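Local coordinates for sugar fermentation stimulation protein homolog (Pyrococcus furiosus, PDB 4DA2) that probably binds DNA, joining an OB-fold domain to a PD-(D/E)xK nuclease-like domain that holds calcium ions, at residues Glu159-Ala164 / Ala195-Glu200; Pro98-Cys103 / Arg169-Phe174; Ser8-Cys13 / Ile66-Glu71; Gly24-Lys29 / Gly53-Lys58. The protein carries 1 engineered substitution. All coordinates share one frame; numbering follows the deposited sequence.

Interaction 1: Glu159-Ala164 / Ala195-Glu200; sequences ELIKLA and AELLKE
Ile161 reaches across from one helix and sets its end methyl, CD1, between Leu197 and Glu200 of the other. This methyl is the tight point of the contact. Ile161 CD1 lies 3.7 Å from the backbone oxygen Leu197 O. It is 3.8 Å from Glu200 CG and a looser 4.1 Å from Leu197 CD2. CG1 of Ile161 stands anti to its own carbonyl carbon (chi1 -71°), and the chain runs straight on from there, which carries CD1 to the facing helix. The Glu200 side chain crosses that of Ile161 at about a right angle and offers its CB, CG and CD to the methyl. No hydrogen bond joins the two segments.

The looser side is the outer, carboxylate end of Glu200, a partly exposed residue. Its extended chain takes the carboxylate back toward helix 151-165, where Glu200 OE2 forms a salt bridge with Arg165. With an alanine at Glu200, Arg165 would probably lose its carboxylate partner and CD1 of Ile161 much of its cover.

The contact joins helices 151-165 and 192-204 of the nuclease-like domain. Leu197 also packs on Gln154, Ile157 and Lys158 of helix 151-165. Strand 169-176 packs against both helices: Leu160 rests on Ala170 and Ile172, and Leu198 on Phe174. Both helices therefore cover the same face of the large sheet.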
loop_
_atom_site.group_PDB
_atom_site.type_symbol
_atom_site.label_atom_id
_atom_site.label_comp_id
_atom_site.label_asym_id
_atom_site.label_seq_id
_atom_site.Cartn_x
_atom_site.Cartn_y
_atom_site.Cartn_z
ATOM N N GLU A 159 -15.572 9.695 -1.737
ATOM C CA GLU A 159 -15.351 10.448 -2.962
ATOM C C GLU A 159 -15.380 9.521 -4.186
ATOM O O GLU A 159 -15.834 9.914 -5.262
ATOM C CB GLU A 159 -14.035 11.222 -2.921
ATOM C CG GLU A 159 -13.959 12.295 -1.834
ATOM C CD GLU A 159 -15.005 13.406 -1.986
ATOM O OE1 GLU A 159 -15.712 13.483 -3.023
ATOM O OE2 GLU A 159 -15.106 14.209 -1.053
ATOM N N LEU A 160 -14.878 8.287 -4.010
ATOM C CA LEU A 160 -14.912 7.288 -5.082
ATOM C C LEU A 160 -16.363 6.941 -5.457
ATOM O O LEU A 160 -16.699 6.817 -6.639
ATOM C CB LEU A 160 -14.123 6.017 -4.678
ATOM C CG LEU A 160 -12.598 6.185 -4.621
ATOM C CD1 LEU A 160 -11.965 4.981 -3.878
ATOM C CD2 LEU A 160 -12.027 6.277 -6.009
ATOM N N ILE A 161 -17.186 6.725 -4.437
ATOM C CA ILE A 161 -18.598 6.412 -4.612
ATOM C C ILE A 161 -19.284 7.551 -5.389
ATOM O O ILE A 161 -20.022 7.304 -6.354
ATOM C CB ILE A 161 -19.289 6.170 -3.247
ATOM C CG1 ILE A 161 -18.822 4.842 -2.634
ATOM C CG2 ILE A 161 -20.828 6.208 -3.418
ATOM C CD1 ILE A 161 -19.228 4.647 -1.182
ATOM N N LYS A 162 -19.022 8.794 -4.989
ATOM C CA LYS A 162 -19.654 9.940 -5.653
ATOM C C LYS A 162 -19.226 10.051 -7.133
ATOM O O LYS A 162 -20.057 10.289 -8.004
ATOM C CB LYS A 162 -19.356 11.226 -4.889
ATOM C CG LYS A 162 -19.630 12.544 -5.672
ATOM C CD LYS A 162 -21.098 12.892 -5.828
ATOM C CE LYS A 162 -21.259 14.387 -6.120
ATOM N NZ LYS A 162 -22.344 14.644 -7.090
ATOM N N LEU A 163 -17.934 9.869 -7.410
ATOM C CA LEU A 163 -17.449 9.806 -8.797
ATOM C C LEU A 163 -18.250 8.759 -9.625
ATOM O O LEU A 163 -18.790 9.081 -10.693
ATOM C CB LEU A 163 -15.962 9.457 -8.814
ATOM C CG LEU A 163 -14.992 10.579 -8.434
ATOM C CD1 LEU A 163 -13.610 9.988 -8.306
ATOM C CD2 LEU A 163 -15.001 11.629 -9.520
ATOM N N ALA A 164 -18.360 7.528 -9.106
ATOM C CA ALA A 164 -19.050 6.443 -9.823
ATOM C C ALA A 164 -20.525 6.755 -10.075
ATOM O O ALA A 164 -21.051 6.422 -11.130
ATOM C CB ALA A 164 -18.919 5.129 -9.088
ATOM N N ALA A 195 -15.765 -1.193 5.900
ATOM C CA ALA A 195 -16.304 -2.434 5.310
ATOM C C ALA A 195 -17.686 -2.181 4.655
ATOM O O ALA A 195 -17.939 -2.630 3.528
ATOM C CB ALA A 195 -16.357 -3.551 6.333
ATOM N N GLU A 196 -18.550 -1.427 5.344
ATOM C CA GLU A 196 -19.869 -1.056 4.792
ATOM C C GLU A 196 -19.735 -0.189 3.532
ATOM O O GLU A 196 -20.423 -0.431 2.536
ATOM C CB GLU A 196 -20.739 -0.369 5.861
ATOM C CG GLU A 196 -22.107 0.126 5.373
ATOM C CD GLU A 196 -23.099 -0.981 5.033
ATOM O OE1 GLU A 196 -22.747 -2.184 5.072
ATOM O OE2 GLU A 196 -24.256 -0.634 4.719
ATOM N N LEU A 197 -18.862 0.817 3.592
ATOM C CA LEU A 197 -18.588 1.706 2.466
ATOM C C LEU A 197 -18.028 0.959 1.237
ATOM O O LEU A 197 -18.330 1.321 0.127
ATOM C CB LEU A 197 -17.627 2.842 2.884
ATOM C CG LEU A 197 -18.201 4.019 3.711
ATOM C CD1 LEU A 197 -17.035 4.916 4.187
ATOM C CD2 LEU A 197 -19.227 4.806 2.893
ATOM N N LEU A 198 -17.181 -0.048 1.446
ATOM C CA LEU A 198 -16.634 -0.825 0.301
ATOM C C LEU A 198 -17.724 -1.611 -0.461
ATOM O O LEU A 198 -17.675 -1.754 -1.701
ATOM C CB LEU A 198 -15.457 -1.730 0.742
ATOM C CG LEU A 198 -14.163 -0.963 1.099
ATOM C CD1 LEU A 198 -13.188 -1.890 1.822
ATOM C CD2 LEU A 198 -13.519 -0.318 -0.136
ATOM N N LYS A 199 -18.700 -2.122 0.290
ATOM C CA LYS A 199 -19.884 -2.773 -0.295
ATOM C C LYS A 199 -20.664 -1.786 -1.135
ATOM O O LYS A 199 -21.068 -2.109 -2.248
ATOM C CB LYS A 199 -20.804 -3.358 0.801
ATOM C CG LYS A 199 -20.216 -4.584 1.513
ATOM C CD LYS A 199 -21.230 -5.257 2.451
ATOM C CE LYS A 199 -20.569 -6.374 3.251
ATOM N NZ LYS A 199 -19.810 -5.831 4.425
ATOM N N GLU A 200 -20.860 -0.579 -0.596
ATOM C CA GLU A 200 -21.554 0.496 -1.285
ATOM C C GLU A 200 -20.802 0.905 -2.550
ATOM O O GLU A 200 -21.433 1.129 -3.604
ATOM C CB GLU A 200 -21.742 1.712 -0.359
ATOM C CG GLU A 200 -22.540 2.851 -0.992
ATOM C CD GLU A 200 -22.825 4.010 -0.035
ATOM O OE1 GLU A 200 -22.465 3.913 1.152
ATOM O OE2 GLU A 200 -23.405 5.026 -0.487
#

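Interaction 2: Pro98-Cys103 / Arg169-Phe174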
loop_
_atom_site.group_PDB
_atom_site.type_symbol
_atom_site.label_atom_id
_atom_site.label_comp_id
_atom_site.label_asym_id
_atom_site.label_seq_id
_atom_site.Cartn_x
_atom_site.Cartn_y
_atom_site.Cartn_z
ATOM N N PRO A 98 -4.049 -5.695 -17.697
ATOM C CA PRO A 98 -4.608 -5.623 -19.055
ATOM C C PRO A 98 -5.642 -4.511 -19.225
ATOM O O PRO A 98 -5.657 -3.850 -20.262
ATOM C CB PRO A 98 -5.262 -6.994 -19.238
ATOM C CG PRO A 98 -4.453 -7.899 -18.368
ATOM C CD PRO A 98 -4.095 -7.071 -17.162
ATOM N N GLU A 99 -6.477 -4.285 -18.207
ATOM C CA GLU A 99 -7.546 -3.274 -18.327
ATOM C C GLU A 99 -6.989 -1.850 -18.400
ATOM O O GLU A 99 -7.670 -0.938 -18.876
ATOM C CB GLU A 99 -8.535 -3.380 -17.177
ATOM C CG GLU A 99 -7.888 -3.173 -15.803
ATOM C CD GLU A 99 -8.869 -3.392 -14.677
ATOM O OE1 GLU A 99 -10.019 -2.945 -14.835
ATOM O OE2 GLU A 99 -8.489 -4.001 -13.647
ATOM N N LEU A 100 -5.754 -1.658 -17.940
ATOM C CA LEU A 100 -5.112 -0.332 -17.969
ATOM C C LEU A 100 -4.010 -0.193 -19.055
ATOM O O LEU A 100 -3.179 0.722 -19.017
ATOM C CB LEU A 100 -4.591 0.049 -16.568
ATOM C CG LEU A 100 -5.704 0.205 -15.505
ATOM C CD1 LEU A 100 -5.145 0.169 -14.100
ATOM C CD2 LEU A 100 -6.566 1.474 -15.718
ATOM N N GLU A 101 -4.013 -1.105 -20.022
ATOM C CA GLU A 101 -3.112 -0.991 -21.172
ATOM C C GLU A 101 -3.354 0.282 -21.948
ATOM O O GLU A 101 -4.494 0.683 -22.182
ATOM C CB GLU A 101 -3.216 -2.206 -22.102
ATOM C CG GLU A 101 -2.466 -3.426 -21.574
ATOM C CD GLU A 101 -2.821 -4.713 -22.304
ATOM O OE1 GLU A 101 -3.215 -4.648 -23.495
ATOM O OE2 GLU A 101 -2.718 -5.793 -21.671
ATOM N N GLY A 102 -2.267 0.934 -22.333
ATOM C CA GLY A 102 -2.361 2.194 -23.052
ATOM C C GLY A 102 -2.783 3.352 -22.157
ATOM O O GLY A 102 -3.116 4.422 -22.657
ATOM N N CYS A 103 -2.779 3.131 -20.840
ATOM C CA CYS A 103 -3.099 4.186 -19.871
ATOM C C CYS A 103 -1.853 4.600 -19.114
ATOM O O CYS A 103 -0.969 3.773 -18.854
ATOM C CB CYS A 103 -4.116 3.702 -18.840
ATOM S SG CYS A 103 -5.609 2.984 -19.471
ATOM N N ARG A 169 -15.209 7.203 -14.005
ATOM C CA ARG A 169 -14.484 5.963 -13.738
ATOM C C ARG A 169 -13.668 6.122 -12.454
ATOM O O ARG A 169 -12.879 7.087 -12.283
ATOM C CB ARG A 169 -13.581 5.591 -14.934
ATOM C CG ARG A 169 -14.350 5.314 -16.258
ATOM C CD ARG A 169 -14.933 3.903 -16.251
ATOM N NE ARG A 169 -13.885 2.924 -15.965
ATOM C CZ ARG A 169 -14.053 1.803 -15.269
ATOM N NH1 ARG A 169 -15.242 1.480 -14.768
ATOM N NH2 ARG A 169 -13.019 0.998 -15.076
ATOM N N ALA A 170 -13.855 5.167 -11.552
ATOM C CA ALA A 170 -13.176 5.192 -10.278
ATOM C C ALA A 170 -12.728 3.780 -9.898
ATOM O O ALA A 170 -13.439 2.796 -10.167
ATOM C CB ALA A 170 -14.093 5.774 -9.199
ATOM N N MET A 171 -11.556 3.696 -9.269
ATOM C CA MET A 171 -10.952 2.410 -8.860
ATOM C C MET A 171 -10.226 2.531 -7.529
ATOM O O MET A 171 -9.560 3.548 -7.260
ATOM C CB MET A 171 -9.951 1.912 -9.916
ATOM C CG MET A 171 -9.346 0.557 -9.592
ATOM S SD MET A 171 -8.171 0.004 -10.854
ATOM C CE MET A 171 -9.358 -0.678 -11.999
ATOM N N ILE A 172 -10.396 1.513 -6.677
ATOM C CA ILE A 172 -9.551 1.349 -5.507
ATOM C C ILE A 172 -8.723 0.092 -5.650
ATOM O O ILE A 172 -9.221 -0.966 -6.033
ATOM C CB ILE A 172 -10.336 1.419 -4.133
ATOM C CG1 ILE A 172 -9.384 1.416 -2.931
ATOM C CG2 ILE A 172 -11.381 0.290 -3.996
ATOM C CD1 ILE A 172 -10.079 1.828 -1.640
ATOM N N VAL A 173 -7.435 0.232 -5.371
ATOM C CA VAL A 173 -6.502 -0.884 -5.491
ATOM C C VAL A 173 -5.850 -1.122 -4.150
ATOM O O VAL A 173 -5.138 -0.235 -3.640
ATOM C CB VAL A 173 -5.422 -0.601 -6.534
ATOM C CG1 VAL A 173 -4.449 -1.810 -6.623
ATOM C CG2 VAL A 173 -6.032 -0.301 -7.935
ATOM N N PHE A 174 -6.059 -2.312 -3.587
ATOM C CA PHE A 174 -5.391 -2.695 -2.346
ATOM C C PHE A 174 -4.041 -3.346 -2.660
ATOM O O PHE A 174 -3.943 -4.283 -3.451
ATOM C CB PHE A 174 -6.324 -3.615 -1.523
ATOM C CG PHE A 174 -7.578 -2.932 -1.096
ATOM C CD1 PHE A 174 -7.561 -2.067 -0.006
ATOM C CD2 PHE A 174 -8.766 -3.079 -1.817
ATOM C CE1 PHE A 174 -8.710 -1.384 0.400
ATOM C CE2 PHE A 174 -9.943 -2.412 -1.393
ATOM C CZ PHE A 174 -9.901 -1.551 -0.304
#
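Met171 and Glu99 approach each other from opposite directions, and the Met171 methyl comes to lie over the face of the Glu99 carboxylate. Met171 CE is 3.7 Å from Glu99 OE1 and 3.8 Å from Glu99 OE2. The carboxylate carbon Glu99 CD is hardly farther from Met171 CE, at 3.8 Å, as expected of a methyl over the flat of the group and not at its rim. Met171 holds CG anti to its backbone N (chi1 -177°) and stays extended up to SD. The bend comes at chi3 (-83°) and turns CE toward Glu99.

The apolar part is slight. Leu100 CD1 approaches Met171 SD at 4.4 Å. Leu100 also touches Ile92 of helix 81-93.

Met171 sits on strand 169-176 of the PD-(D/E)xK domain. This strand runs parallel to 127-139 on one side and to 207-215 on the other. Backbone bonds tie Met171 to Phe129 and Glu131, and Glu131 is a calcium ligand. The Met171 side chain itself is about 12 Å from a bound calcium ion.

Charges lie around the outer end. Glu99 OE2 forms a salt bridge with Arg209 on strand 207-215. Arg169 NH2 is 5.0 Å from Glu99 OE1, too far for a salt bridge but close enough that it may help to balance the charge.

Backbone bonds shape the loop that carries Glu99 and Leu100. A type II turn runs from Leu100 to Cys103, closed by Cys103 N to Leu100 O at 3.0 Å, with Gly102 at its positive-phi corner. Cys103 forms a disulfide with Cys123.

Interaction 3: Ser8-Cys13 / Ile66-Glu71; sequences SPLFPC and ILLGFE
Leu68, which meets Leu10 across this contact, is the first of the two bulged residues, Leu68 and Gly69, that face Tyr54 on strand 52-57. Together the three form a classic beta bulge. The backbone of Leu68 takes a helix-like turn there (psi -31°), so the regular alternation of the strand is broken. Leu67 and Leu68 each meet a different residue of segment 8-13.

Leu10 and Leu68 touch methyl to methyl, CD1 to CD1 at 3.8 Å, with their side chains slanted across each other. Leu10 follows Pro9, which is preceded by a cis peptide bond.

Segments 8-13 and 66-71 are not paired as strands. Strand 52-57 lies between them and bonds to both, as part of the curled sheet of the OB domain. The contact therefore reaches across a middle strand, and side chains alone make it.

The second touch is Cys13 SG with Leu67 CD1, at 4.1 Å. SG of Cys13 sits between its backbone N and carbonyl carbon (chi1 68°), the rotation that brings it to the leucine methyl. Cys13 also packs on Cys55, Val26 and Ile28, in the buried interior of the curled sheet. Leu68, by contrast, touches Thr56 and Val7.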
loop_
_atom_site.group_PDB
_atom_site.type_symbol
_atom_site.label_atom_id
_atom_site.label_comp_id
_atom_site.label_asym_id
_atom_site.label_seq_id
_atom_site.Cartn_x
_atom_site.Cartn_y
_atom_site.Cartn_z
ATOM N N SER A 8 17.945 -0.494 -3.593
ATOM C CA SER A 8 19.348 -0.614 -3.201
ATOM C C SER A 8 19.831 0.721 -2.581
ATOM O O SER A 8 19.482 1.787 -3.090
ATOM C CB SER A 8 20.172 -0.930 -4.460
ATOM O OG SER A 8 21.481 -1.318 -4.104
ATOM N N PRO A 9 20.587 0.674 -1.464
ATOM C CA PRO A 9 20.916 -0.498 -0.645
ATOM C C PRO A 9 19.819 -0.833 0.372
ATOM O O PRO A 9 19.016 0.030 0.733
ATOM C CB PRO A 9 22.175 -0.051 0.107
ATOM C CG PRO A 9 22.041 1.403 0.227
ATOM C CD PRO A 9 21.259 1.893 -0.966
ATOM N N LEU A 10 19.825 -2.068 0.853
ATOM C CA LEU A 10 18.842 -2.546 1.791
ATOM C C LEU A 10 19.589 -2.982 3.045
ATOM O O LEU A 10 20.496 -3.811 2.968
ATOM C CB LEU A 10 18.041 -3.698 1.159
ATOM C CG LEU A 10 16.682 -4.018 1.766
ATOM C CD1 LEU A 10 15.774 -2.790 1.747
ATOM C CD2 LEU A 10 16.044 -5.220 1.034
ATOM N N PHE A 11 19.253 -2.388 4.190
ATOM C CA PHE A 11 19.922 -2.724 5.457
ATOM C C PHE A 11 18.996 -3.472 6.420
ATOM O O PHE A 11 17.974 -2.925 6.822
ATOM C CB PHE A 11 20.461 -1.452 6.148
ATOM C CG PHE A 11 21.454 -0.675 5.320
ATOM C CD1 PHE A 11 22.591 -1.296 4.798
ATOM C CD2 PHE A 11 21.266 0.686 5.082
ATOM C CE1 PHE A 11 23.517 -0.579 4.033
ATOM C CE2 PHE A 11 22.188 1.410 4.316
ATOM C CZ PHE A 11 23.313 0.776 3.794
ATOM N N PRO A 12 19.350 -4.722 6.798
ATOM C CA PRO A 12 18.600 -5.349 7.891
ATOM C C PRO A 12 18.820 -4.531 9.168
ATOM O O PRO A 12 19.881 -3.921 9.336
ATOM C CB PRO A 12 19.236 -6.746 8.024
ATOM C CG PRO A 12 20.559 -6.640 7.350
ATOM C CD PRO A 12 20.443 -5.577 6.299
ATOM N N CYS A 13 17.812 -4.495 10.028
ATOM C CA CYS A 13 17.881 -3.745 11.273
ATOM C C CYS A 13 17.000 -4.452 12.288
ATOM O O CYS A 13 16.201 -5.334 11.920
ATOM C CB CYS A 13 17.424 -2.291 11.049
ATOM S SG CYS A 13 15.656 -2.115 10.661
ATOM N N ILE A 66 14.779 5.206 5.933
ATOM C CA ILE A 66 13.365 4.858 5.821
ATOM C C ILE A 66 13.214 3.385 6.209
ATOM O O ILE A 66 13.951 2.518 5.703
ATOM C CB ILE A 66 12.855 5.080 4.384
ATOM C CG1 ILE A 66 13.137 6.510 3.929
ATOM C CG2 ILE A 66 11.355 4.811 4.284
ATOM C CD1 ILE A 66 13.085 6.653 2.451
ATOM N N LEU A 67 12.294 3.104 7.137
ATOM C CA LEU A 67 11.960 1.713 7.456
ATOM C C LEU A 67 10.959 1.207 6.403
ATOM O O LEU A 67 9.776 1.587 6.427
ATOM C CB LEU A 67 11.363 1.627 8.864
ATOM C CG LEU A 67 10.844 0.287 9.399
ATOM C CD1 LEU A 67 11.958 -0.770 9.367
ATOM C CD2 LEU A 67 10.315 0.512 10.812
ATOM N N LEU A 68 11.430 0.392 5.458
ATOM C CA LEU A 68 10.606 -0.008 4.313
ATOM C C LEU A 68 9.659 -1.156 4.580
ATOM O O LEU A 68 8.610 -1.249 3.940
ATOM C CB LEU A 68 11.455 -0.384 3.104
ATOM C CG LEU A 68 12.393 0.688 2.555
ATOM C CD1 LEU A 68 13.201 0.023 1.495
ATOM C CD2 LEU A 68 11.590 1.886 2.018
ATOM N N GLY A 69 10.074 -2.048 5.471
ATOM C CA GLY A 69 9.383 -3.281 5.724
ATOM C C GLY A 69 9.958 -4.161 6.819
ATOM O O GLY A 69 10.920 -3.799 7.498
ATOM N N PHE A 70 9.364 -5.345 6.955
ATOM C CA PHE A 70 9.737 -6.295 7.978
ATOM C C PHE A 70 9.896 -7.700 7.402
ATOM O O PHE A 70 9.275 -8.073 6.401
ATOM C CB PHE A 70 8.673 -6.327 9.082
ATOM C CG PHE A 70 8.674 -5.105 9.968
ATOM C CD1 PHE A 70 9.349 -5.136 11.186
ATOM C CD2 PHE A 70 8.001 -3.937 9.600
ATOM C CE1 PHE A 70 9.371 -4.019 12.026
ATOM C CE2 PHE A 70 8.010 -2.806 10.449
ATOM C CZ PHE A 70 8.690 -2.861 11.658
ATOM N N GLU A 71 10.713 -8.494 8.075
ATOM C CA GLU A 71 10.897 -9.876 7.683
ATOM C C GLU A 71 9.561 -10.547 7.870
ATOM O O GLU A 71 8.873 -10.332 8.877
ATOM C CB GLU A 71 11.977 -10.529 8.583
ATOM C CG GLU A 71 12.310 -11.998 8.242
ATOM C CD GLU A 71 11.277 -13.022 8.733
ATOM O OE1 GLU A 71 10.531 -12.723 9.698
ATOM O OE2 GLU A 71 11.223 -14.140 8.144
#

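Interaction 4: Gly24-Lys29 / Gly53-Lys58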
loop_
_atom_site.group_PDB
_atom_site.type_symbol
_atom_site.label_atom_id
_atom_site.label_comp_id
_atom_site.label_asym_id
_atom_site.label_seq_id
_atom_site.Cartn_x
_atom_site.Cartn_y
_atom_site.Cartn_z
ATOM N N GLY A 24 10.301 5.729 13.854
ATOM C CA GLY A 24 10.674 4.609 14.728
ATOM C C GLY A 24 12.153 4.640 15.044
ATOM O O GLY A 24 12.926 5.300 14.344
ATOM N N LEU A 25 12.545 3.938 16.104
ATOM C CA LEU A 25 13.969 3.684 16.375
ATOM C C LEU A 25 14.306 2.234 16.049
ATOM O O LEU A 25 13.567 1.312 16.418
ATOM C CB LEU A 25 14.302 3.984 17.844
ATOM C CG LEU A 25 14.084 5.418 18.314
ATOM C CD1 LEU A 25 14.311 5.562 19.806
ATOM C CD2 LEU A 25 15.002 6.387 17.508
ATOM N N VAL A 26 15.437 2.046 15.366
ATOM C CA VAL A 26 15.932 0.740 14.972
ATOM C C VAL A 26 17.424 0.643 15.308
ATOM O O VAL A 26 18.114 1.664 15.418
ATOM C CB VAL A 26 15.734 0.469 13.437
ATOM C CG1 VAL A 26 14.251 0.636 13.049
ATOM C CG2 VAL A 26 16.605 1.361 12.608
ATOM N N ARG A 27 17.915 -0.580 15.432
ATOM C CA ARG A 27 19.333 -0.836 15.570
ATOM C C ARG A 27 19.866 -1.328 14.232
ATOM O O ARG A 27 19.369 -2.298 13.685
ATOM C CB ARG A 27 19.577 -1.854 16.685
ATOM C CG ARG A 27 20.820 -2.723 16.555
ATOM C CD ARG A 27 21.884 -2.359 17.571
ATOM N NE ARG A 27 21.338 -2.068 18.896
ATOM C CZ ARG A 27 21.785 -1.079 19.666
ATOM N NH1 ARG A 27 22.756 -0.292 19.214
ATOM N NH2 ARG A 27 21.235 -0.840 20.850
ATOM N N ILE A 28 20.867 -0.628 13.723
ATOM C CA ILE A 28 21.628 -1.030 12.559
ATOM C C ILE A 28 23.085 -1.157 12.992
ATOM O O ILE A 28 23.752 -0.153 13.222
ATOM C CB ILE A 28 21.517 -0.017 11.398
ATOM C CG1 ILE A 28 20.055 0.150 10.937
ATOM C CG2 ILE A 28 22.411 -0.452 10.264
ATOM C CD1 ILE A 28 19.797 1.408 10.085
ATOM N N LYS A 29 23.561 -2.399 13.112
ATOM C CA LYS A 29 24.917 -2.674 13.596
ATOM C C LYS A 29 25.102 -2.091 15.004
ATOM O O LYS A 29 24.329 -2.384 15.915
ATOM C CB LYS A 29 25.979 -2.126 12.625
ATOM C CG LYS A 29 25.872 -2.619 11.183
ATOM C CD LYS A 29 26.548 -3.965 10.998
ATOM C CE LYS A 29 26.371 -4.496 9.584
ATOM N NZ LYS A 29 27.143 -3.724 8.573
ATOM N N GLY A 53 13.598 -5.643 10.724
ATOM C CA GLY A 53 13.102 -4.760 9.657
ATOM C C GLY A 53 14.173 -4.580 8.598
ATOM O O GLY A 53 15.278 -5.113 8.718
ATOM N N TYR A 54 13.829 -3.831 7.557
ATOM C CA TYR A 54 14.735 -3.504 6.465
ATOM C C TYR A 54 14.613 -2.024 6.195
ATOM O O TYR A 54 13.501 -1.511 6.055
ATOM C CB TYR A 54 14.434 -4.351 5.221
ATOM C CG TYR A 54 14.840 -5.758 5.478
ATOM C CD1 TYR A 54 16.112 -6.214 5.150
ATOM C CD2 TYR A 54 13.969 -6.623 6.145
ATOM C CE1 TYR A 54 16.481 -7.558 5.453
ATOM C CE2 TYR A 54 14.316 -7.913 6.433
ATOM C CZ TYR A 54 15.549 -8.378 6.098
ATOM O OH TYR A 54 15.801 -9.687 6.468
ATOM N N CYS A 55 15.767 -1.327 6.184
ATOM C CA CYS A 55 15.822 0.117 5.971
ATOM C C CYS A 55 16.572 0.449 4.675
ATOM O O CYS A 55 17.330 -0.376 4.184
ATOM C CB CYS A 55 16.552 0.816 7.137
ATOM S SG CYS A 55 15.560 1.009 8.601
ATOM N N THR A 56 16.311 1.625 4.119
ATOM C CA THR A 56 17.134 2.175 3.042
ATOM C C THR A 56 17.478 3.635 3.366
ATOM O O THR A 56 16.711 4.301 4.067
ATOM C CB THR A 56 16.450 2.042 1.661
ATOM O OG1 THR A 56 17.442 2.201 0.637
ATOM C CG2 THR A 56 15.322 3.065 1.468
ATOM N N PRO A 57 18.651 4.133 2.885
ATOM C CA PRO A 57 19.029 5.504 3.237
ATOM C C PRO A 57 18.098 6.486 2.564
ATOM O O PRO A 57 17.471 6.145 1.566
ATOM C CB PRO A 57 20.451 5.651 2.665
ATOM C CG PRO A 57 20.949 4.263 2.504
ATOM C CD PRO A 57 19.732 3.457 2.142
ATOM N N LYS A 58 17.992 7.680 3.134
ATOM C CA LYS A 58 17.214 8.754 2.544
ATOM C C LYS A 58 18.140 9.963 2.499
ATOM O O LYS A 58 18.600 10.417 3.545
ATOM C CB LYS A 58 15.993 9.046 3.419
ATOM C CG LYS A 58 15.085 10.128 2.885
ATOM C CD LYS A 58 14.120 10.606 3.947
ATOM C CE LYS A 58 13.080 11.514 3.328
ATOM N NZ LYS A 58 12.308 12.233 4.367
#
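Cys55 is the residue of segment 53-58 that meets Val26 and Ile28 of the facing strand. The segment begins at Gly53, and Gly53 CA lies 8.2 Å from Val26 CA. Gly53 has no side chain and makes no contact with segment 24-29. Tyr54 turns the other way and packs on Leu10, Glu71 and Leu217.

Cys55 comes next and points back toward segment 24-29. Cys55 SG lies 4.2 Å from Val26 CG2, and Cys55 CB lies 4.4 Å from Ile28 CD1. The sulfur stands anti to the carbonyl carbon of Cys55 (chi1 -78°), which brings it to the valine methyl and leaves CB facing Ile28. Ile28 reaches over with an extended chain (chi2 163°), so that its end methyl does the touching. Both approaches are loose and apolar, and no hydrogen bond crosses the contact.

Thr56 alternates outward again, and its OG1 hydrogen-bonds to Pro9 O. Pro57 then packs on Pro9 and Phe11, and Lys58 on Ile66 and Leu36.

The contact lies inside the curled sheet of the OB domain. Strand 11-18 runs between these two strands and pairs antiparallel with each. Strand 31-36 borders strand 23-28 on the other side and sends Ala35 to Cys55, while Ile28 also meets Tyr65 of strand 65-72.

In the fold
Interactions 3 and 4 belong to the OB domain and interactions 1 and 2 to the nuclease-like domain, on opposite sides of the chain's centre. Interactions 3 and 4 share one curled sheet, with centres only 6 Å apart. They are apolar core contacts: every touching side chain of interaction 4 is buried, and in interaction 3 all but Leu10, which is partly exposed. Interactions 1 and 2 touch each other through Leu160 and Leu198, but lie on opposite faces of strand 169-176. Each has a side turned to the surface through a glutamate, Glu200 or Glu99, whose carboxylate is held by an arginine outside the segments. All four lack hydrogen bonds between their segments.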